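Local coordinates for endo-1,3-beta-glucanase, family GH16 (Zobellia galactanivorans, PDB 4CRQ), which probably hydrolyses internal beta-1,3-glucosidic bonds of laminarin, being the family GH16 catalytic module of a larger modular laminarinase, at residues L126-W134 and W170-V180. The protein carries 1 engineered substitution. Residues are numbered along the deposited sequence; the frame is centred on the assembly and turned at random. Where two conformers were deposited one is given.
Sequences LQTHGTIHW and WFVDGQQFNEV
With CG of Trp170 turned anti to its carbonyl carbon (chi1 -71°), the indole is laid against Gly130, while Phe177 has its CG set between backbone N and carbonyl carbon and presents a ring edge to the same glycine. Gly130 CA sits over one face of the five-membered ring, 3.4 Å from Trp170 CD1, in a CH-pi contact 28° off the ring normal. Gly130 N lies at the edge of the phenyl ring, near its plane, 3.6 Å from Phe177 CE2, and Trp170 CB lies over one face of the phenyl ring, toward its rim. Having no side chain, Gly130 lets the indole face and the phenyl edge come up against its backbone. Asn178 ND2 sits over the same indole face as Gly130, toward the rim, and gives a weak, bent hydrogen bond to Gly130 O (3.1 Å, 121°).

Farther along, Ile132 crosses the indole at about a right angle, CG2 touching the ring edge 3.7 Å from Trp170 CZ2. Its other branch meets Val180 tip to tip, Ile132 CD1 lying 3.8 Å from Val180 CG2. Near the hairpin turn, Thr128 OG1 rests 3.7 Å from Val172 CG2.

This is face-to-face packing in the beta-sandwich of the GH16 jelly roll, remote from the calcium site. Trp170 NE1 hydrogen-bonds to Asp117 O on strand 115-117, the neighbour of strand 127-134. That strand pairs with strands 115-117 and 141-149; the hairpin is closed by a type I' turn from Val172 to Gln175, and strand 156-163 flanks it, antiparallel to its strand 167-172.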
ATOM      1  N   LEU A 126     -11.667  -5.921  11.646  1.00 38.92           N
ATOM      2  CA  LEU A 126     -10.954  -5.284  12.770  1.00 34.18           C
ATOM      3  C   LEU A 126      -9.515  -5.833  12.872  1.00 33.29           C
ATOM      4  O   LEU A 126      -9.002  -6.171  13.933  1.00 32.85           O
ATOM      5  CB  LEU A 126     -11.778  -5.330  14.080  1.00 35.71           C
ATOM      6  CG  LEU A 126     -13.097  -4.512  14.100  1.00 35.03           C
ATOM      7  CD1 LEU A 126     -13.753  -4.667  15.458  1.00 36.59           C
ATOM      8  CD2 LEU A 126     -12.922  -3.020  13.743  1.00 30.88           C
ATOM      9  N   GLN A 127      -8.883  -5.895  11.714  1.00 33.68           N
ATOM     10  CA  GLN A 127      -7.524  -6.365  11.561  1.00 30.54           C
ATOM     11  C   GLN A 127      -6.946  -5.831  10.274  1.00 27.21           C
ATOM     12  O   GLN A 127      -7.681  -5.457   9.342  1.00 32.60           O
ATOM     13  CB  GLN A 127      -7.478  -7.885  11.531  1.00 37.22           C
ATOM     14  CG  GLN A 127      -8.394  -8.493  10.490  1.00 43.71           C
ATOM     15  CD  GLN A 127      -8.557  -9.977  10.634  1.00 55.32           C
ATOM     16  OE1 GLN A 127      -8.124 -10.596  11.613  1.00 56.58           O
ATOM     17  NE2 GLN A 127      -9.198 -10.570   9.646  1.00 59.57           N
ATOM     18  N   THR A 128      -5.624  -5.800  10.224  1.00 25.38           N
ATOM     19  CA  THR A 128      -4.930  -5.356   9.021  1.00 21.57           C
ATOM     20  C   THR A 128      -3.914  -6.435   8.680  1.00 24.17           C
ATOM     21  O   THR A 128      -3.582  -7.269   9.537  1.00 27.22           O
ATOM     22  CB  THR A 128      -4.236  -3.990   9.201  1.00 22.76           C
ATOM     23  OG1 THR A 128      -3.265  -4.075  10.262  1.00 26.23           O
ATOM     24  CG2 THR A 128      -5.265  -2.849   9.498  1.00 24.59           C
ATOM     25  N   HIS A 129      -3.426  -6.403   7.442  1.00 24.18           N
ATOM     26  CA  HIS A 129      -2.506  -7.417   6.927  1.00 23.21           C
ATOM     27  C   HIS A 129      -1.176  -6.879   6.484  1.00 24.09           C
ATOM     28  O   HIS A 129      -1.053  -5.694   6.196  1.00 25.83           O
ATOM     29  CB  HIS A 129      -3.167  -8.128   5.769  1.00 28.32           C
ATOM     30  CG  HIS A 129      -4.446  -8.866   6.137  1.00 30.75           C
ATOM     31  ND1 HIS A 129      -4.512 -10.199   6.196  1.00 36.36           N
ATOM     32  CD2 HIS A 129      -5.725  -8.391   6.473  1.00 35.54           C
ATOM     33  CE1 HIS A 129      -5.774 -10.580   6.542  1.00 36.67           C
ATOM     34  NE2 HIS A 129      -6.509  -9.469   6.715  1.00 37.97           N
ATOM     35  N   GLY A 130      -0.194  -7.787   6.436  1.00 26.58           N
ATOM     36  CA  GLY A 130       1.176  -7.550   5.990  1.00 25.24           C
ATOM     37  C   GLY A 130       1.557  -8.765   5.182  1.00 23.54           C
ATOM     38  O   GLY A 130       1.474  -9.889   5.688  1.00 26.95           O
ATOM     39  N   THR A 131       1.983  -8.550   3.934  1.00 26.80           N
ATOM     40  CA  THR A 131       2.201  -9.647   2.997  1.00 27.98           C
ATOM     41  C   THR A 131       3.351  -9.346   2.037  1.00 25.41           C
ATOM     42  O   THR A 131       3.657  -8.170   1.779  1.00 25.99           O
ATOM     43  CB  THR A 131       0.884  -9.863   2.153  1.00 32.07           C
ATOM     44  OG1 THR A 131      -0.288  -9.655   2.974  1.00 34.53           O
ATOM     45  CG2 THR A 131       0.783 -11.263   1.469  1.00 35.10           C
ATOM     46  N   ILE A 132       4.007 -10.397   1.534  1.00 28.64           N
ATOM     47  CA  ILE A 132       4.907 -10.266   0.374  1.00 26.48           C
ATOM     48  C   ILE A 132       4.350 -11.130  -0.771  1.00 28.16           C
ATOM     49  O   ILE A 132       3.715 -12.175  -0.520  1.00 31.06           O
ATOM     50  CB  ILE A 132       6.410 -10.608   0.622  1.00 29.50           C
ATOM     51  CG1 ILE A 132       6.597 -11.992   1.290  1.00 31.88           C
ATOM     52  CG2 ILE A 132       7.068  -9.463   1.399  1.00 30.98           C
ATOM     53  CD1 ILE A 132       7.995 -12.544   1.134  1.00 33.07           C
ATOM     54  N   HIS A 133       4.590 -10.683  -2.001  1.00 25.70           N
ATOM     55  CA  HIS A 133       4.283 -11.434  -3.221  1.00 27.19           C
ATOM     56  C   HIS A 133       5.528 -11.460  -4.060  1.00 28.17           C
ATOM     57  O   HIS A 133       6.228 -10.433  -4.168  1.00 30.06           O
ATOM     58  CB  HIS A 133       3.114 -10.830  -3.997  1.00 30.29           C
ATOM     59  CG  HIS A 133       1.785 -10.887  -3.268  1.00 32.52           C
ATOM     60  ND1 HIS A 133       1.350  -9.892  -2.462  1.00 40.67           N
ATOM     61  CD2 HIS A 133       0.789 -11.861  -3.262  1.00 37.73           C
ATOM     62  CE1 HIS A 133       0.140 -10.220  -1.960  1.00 39.21           C
ATOM     63  NE2 HIS A 133      -0.201 -11.425  -2.448  1.00 41.82           N
ATOM     64  N   TRP A 134       5.843 -12.611  -4.659  1.00 30.56           N
ATOM     65  CA  TRP A 134       7.044 -12.732  -5.491  1.00 33.12           C
ATOM     66  C   TRP A 134       6.921 -13.908  -6.437  1.00 34.05           C
ATOM     67  O   TRP A 134       5.919 -14.645  -6.361  1.00 37.86           O
ATOM     68  CB  TRP A 134       8.309 -12.796  -4.607  1.00 32.42           C
ATOM     69  CG  TRP A 134       8.573 -14.100  -3.874  1.00 34.84           C
ATOM     70  CD1 TRP A 134       9.558 -15.046  -4.176  1.00 35.79           C
ATOM     71  CD2 TRP A 134       7.865 -14.650  -2.702  1.00 36.35           C
ATOM     72  NE1 TRP A 134       9.515 -16.107  -3.305  1.00 37.34           N
ATOM     73  CE2 TRP A 134       8.526 -15.938  -2.391  1.00 33.37           C
ATOM     74  CE3 TRP A 134       6.787 -14.227  -1.902  1.00 37.76           C
ATOM     75  CZ2 TRP A 134       8.103 -16.754  -1.321  1.00 38.54           C
ATOM     76  CZ3 TRP A 134       6.373 -15.054  -0.826  1.00 37.69           C
ATOM     77  CH2 TRP A 134       7.017 -16.285  -0.545  1.00 43.53           C
ATOM     78  N   TRP A 170       6.990  -6.967  10.026  1.00 25.92           N
ATOM     79  CA  TRP A 170       5.848  -6.041  10.007  1.00 23.78           C
ATOM     80  C   TRP A 170       5.422  -5.681  11.406  1.00 26.39           C
ATOM     81  O   TRP A 170       5.505  -6.515  12.330  1.00 26.74           O
ATOM     82  CB  TRP A 170       4.635  -6.660   9.311  1.00 24.37           C
ATOM     83  CG  TRP A 170       4.740  -6.833   7.825  1.00 23.05           C
ATOM     84  CD1 TRP A 170       4.161  -6.046   6.834  1.00 22.40           C
ATOM     85  CD2 TRP A 170       5.472  -7.882   7.107  1.00 23.70           C
ATOM     86  NE1 TRP A 170       4.480  -6.509   5.592  1.00 24.76           N
ATOM     87  CE2 TRP A 170       5.265  -7.616   5.677  1.00 23.93           C
ATOM     88  CE3 TRP A 170       6.256  -8.985   7.491  1.00 28.80           C
ATOM     89  CZ2 TRP A 170       5.823  -8.426   4.685  1.00 26.63           C
ATOM     90  CZ3 TRP A 170       6.810  -9.794   6.485  1.00 27.98           C
ATOM     91  CH2 TRP A 170       6.599  -9.515   5.113  1.00 26.65           C
ATOM     92  N   PHE A 171       4.927  -4.449  11.552  1.00 23.92           N
ATOM     93  CA  PHE A 171       4.490  -3.898  12.831  1.00 24.56           C
ATOM     94  C   PHE A 171       3.263  -3.024  12.671  1.00 23.32           C
ATOM     95  O   PHE A 171       3.094  -2.374  11.626  1.00 22.53           O
ATOM     96  CB  PHE A 171       5.586  -3.001  13.439  1.00 24.01           C
ATOM     97  CG  PHE A 171       6.962  -3.650  13.532  1.00 24.43           C
ATOM     98  CD1 PHE A 171       7.836  -3.636  12.423  1.00 24.37           C
ATOM     99  CD2 PHE A 171       7.396  -4.272  14.715  1.00 27.87           C
ATOM    100  CE1 PHE A 171       9.105  -4.224  12.496  1.00 27.05           C
ATOM    101  CE2 PHE A 171       8.671  -4.867  14.791  1.00 28.71           C
ATOM    102  CZ  PHE A 171       9.523  -4.844  13.685  1.00 27.11           C
ATOM    103  N   VAL A 172       2.426  -3.019  13.712  1.00 24.88           N
ATOM    104  CA  VAL A 172       1.352  -2.035  13.843  1.00 22.55           C
ATOM    105  C   VAL A 172       1.618  -1.485  15.217  1.00 25.54           C
ATOM    106  O   VAL A 172       1.706  -2.276  16.181  1.00 26.38           O
ATOM    107  CB  VAL A 172      -0.093  -2.579  13.706  1.00 21.24           C
ATOM    108  CG1 VAL A 172      -1.117  -1.478  14.057  1.00 25.07           C
ATOM    109  CG2 VAL A 172      -0.327  -3.099  12.302  1.00 25.24           C
ATOM    110  N   ASP A 173       1.781  -0.152  15.297  1.00 23.72           N
ATOM    111  CA  ASP A 173       2.053   0.527  16.567  1.00 26.35           C
ATOM    112  C   ASP A 173       3.230  -0.138  17.315  1.00 27.64           C
ATOM    113  O   ASP A 173       3.223  -0.248  18.562  1.00 32.56           O
ATOM    114  CB  ASP A 173       0.771   0.536  17.433  1.00 26.50           C
ATOM    115  CG  ASP A 173      -0.321   1.473  16.898  1.00 25.22           C
ATOM    116  OD1 ASP A 173      -0.010   2.474  16.195  1.00 25.47           O
ATOM    117  OD2 ASP A 173      -1.503   1.200  17.202  1.00 24.81           O
ATOM    118  N   GLY A 174       4.244  -0.592  16.567  1.00 27.35           N
ATOM    119  CA  GLY A 174       5.411  -1.238  17.158  1.00 31.17           C
ATOM    120  C   GLY A 174       5.285  -2.692  17.532  1.00 28.42           C
ATOM    121  O   GLY A 174       6.268  -3.276  17.995  1.00 32.94           O
ATOM    122  N   GLN A 175       4.110  -3.284  17.332  1.00 29.86           N
ATOM    123  CA  GLN A 175       3.890  -4.682  17.670  1.00 34.51           C
ATOM    124  C   GLN A 175       4.151  -5.533  16.434  1.00 33.27           C
ATOM    125  O   GLN A 175       3.448  -5.385  15.426  1.00 30.20           O
ATOM    126  CB  GLN A 175       2.468  -4.896  18.199  1.00 38.23           C
ATOM    127  CG  GLN A 175       2.106  -6.353  18.457  1.00 37.04           C
ATOM    128  CD  GLN A 175       0.723  -6.500  19.042  1.00 39.66           C
ATOM    129  OE1 GLN A 175       0.384  -5.851  20.038  1.00 55.75           O
ATOM    130  NE2 GLN A 175      -0.088  -7.351  18.435  1.00 46.19           N
ATOM    131  N   GLN A 176       5.147  -6.417  16.517  1.00 34.55           N
ATOM    132  CA  GLN A 176       5.467  -7.279  15.396  1.00 32.48           C
ATOM    133  C   GLN A 176       4.377  -8.340  15.207  1.00 33.53           C
ATOM    134  O   GLN A 176       3.919  -8.914  16.197  1.00 36.11           O
ATOM    135  CB  GLN A 176       6.854  -7.901  15.595  1.00 34.31           C
ATOM    136  CG  GLN A 176       7.374  -8.660  14.397  1.00 34.22           C
ATOM    137  CD  GLN A 176       8.763  -9.224  14.606  1.00 36.75           C
ATOM    138  OE1 GLN A 176       9.622  -8.600  15.236  1.00 38.95           O
ATOM    139  NE2 GLN A 176       8.997 -10.411  14.061  1.00 39.51           N
ATOM    140  N   PHE A 177       3.968  -8.588  13.958  1.00 32.04           N
ATOM    141  CA  PHE A 177       2.935  -9.598  13.682  1.00 32.82           C
ATOM    142  C   PHE A 177       3.257 -10.509  12.503  1.00 31.52           C
ATOM    143  O   PHE A 177       2.487 -11.438  12.216  1.00 35.22           O
ATOM    144  CB  PHE A 177       1.558  -8.927  13.509  1.00 33.78           C
ATOM    145  CG  PHE A 177       1.404  -8.117  12.250  1.00 27.85           C
ATOM    146  CD1 PHE A 177       1.778  -6.744  12.212  1.00 28.97           C
ATOM    147  CD2 PHE A 177       0.858  -8.708  11.084  1.00 30.24           C
ATOM    148  CE1 PHE A 177       1.617  -5.998  11.031  1.00 27.09           C
ATOM    149  CE2 PHE A 177       0.700  -7.964   9.905  1.00 31.14           C
ATOM    150  CZ  PHE A 177       1.079  -6.605   9.885  1.00 29.40           C
ATOM    151  N   ASN A 178       4.376 -10.234  11.823  1.00 31.61           N
ATOM    152  CA  ASN A 178       4.813 -11.054  10.709  1.00 31.77           C
ATOM    153  C   ASN A 178       6.294 -10.871  10.467  1.00 33.42           C
ATOM    154  O   ASN A 178       6.828  -9.775  10.699  1.00 33.75           O
ATOM    155  CB  ASN A 178       3.991 -10.729   9.441  1.00 34.55           C
ATOM    156  CG  ASN A 178       3.984 -11.855   8.415  1.00 34.92           C
ATOM    157  OD1 ASN A 178       4.236 -13.029   8.728  1.00 42.80           O
ATOM    158  ND2 ASN A 178       3.674 -11.499   7.166  1.00 39.85           N
ATOM    159  N   GLU A 179       6.932 -11.956  10.022  1.00 36.08           N
ATOM    160  CA  GLU A 179       8.339 -11.965   9.666  0.50 37.64           C
ATOM    161  C   GLU A 179       8.518 -12.982   8.547  1.00 32.98           C
ATOM    162  O   GLU A 179       7.885 -14.056   8.574  1.00 35.29           O
ATOM    163  CB  GLU A 179       9.234 -12.296  10.882  0.50 41.58           C
ATOM    164  CG  GLU A 179      10.734 -12.104  10.644  0.50 40.11           C
ATOM    165  CD  GLU A 179      11.603 -12.322  11.878  0.50 45.60           C
ATOM    166  OE1 GLU A 179      11.080 -12.317  13.014  0.50 48.51           O
ATOM    167  OE2 GLU A 179      12.828 -12.500  11.703  0.50 48.71           O
ATOM    168  N   VAL A 180       9.365 -12.630   7.589  1.00 34.50           N
ATOM    169  CA  VAL A 180       9.771 -13.517   6.500  1.00 35.72           C
ATOM    170  C   VAL A 180      11.296 -13.480   6.433  1.00 35.37           C
ATOM    171  O   VAL A 180      11.922 -12.421   6.572  1.00 34.29           O
ATOM    172  CB  VAL A 180       9.160 -13.212   5.094  1.00 37.27           C
ATOM    173  CG1 VAL A 180       7.688 -13.514   5.075  1.00 39.67           C
ATOM    174  CG2 VAL A 180       9.418 -11.784   4.615  1.00 34.82           C
TER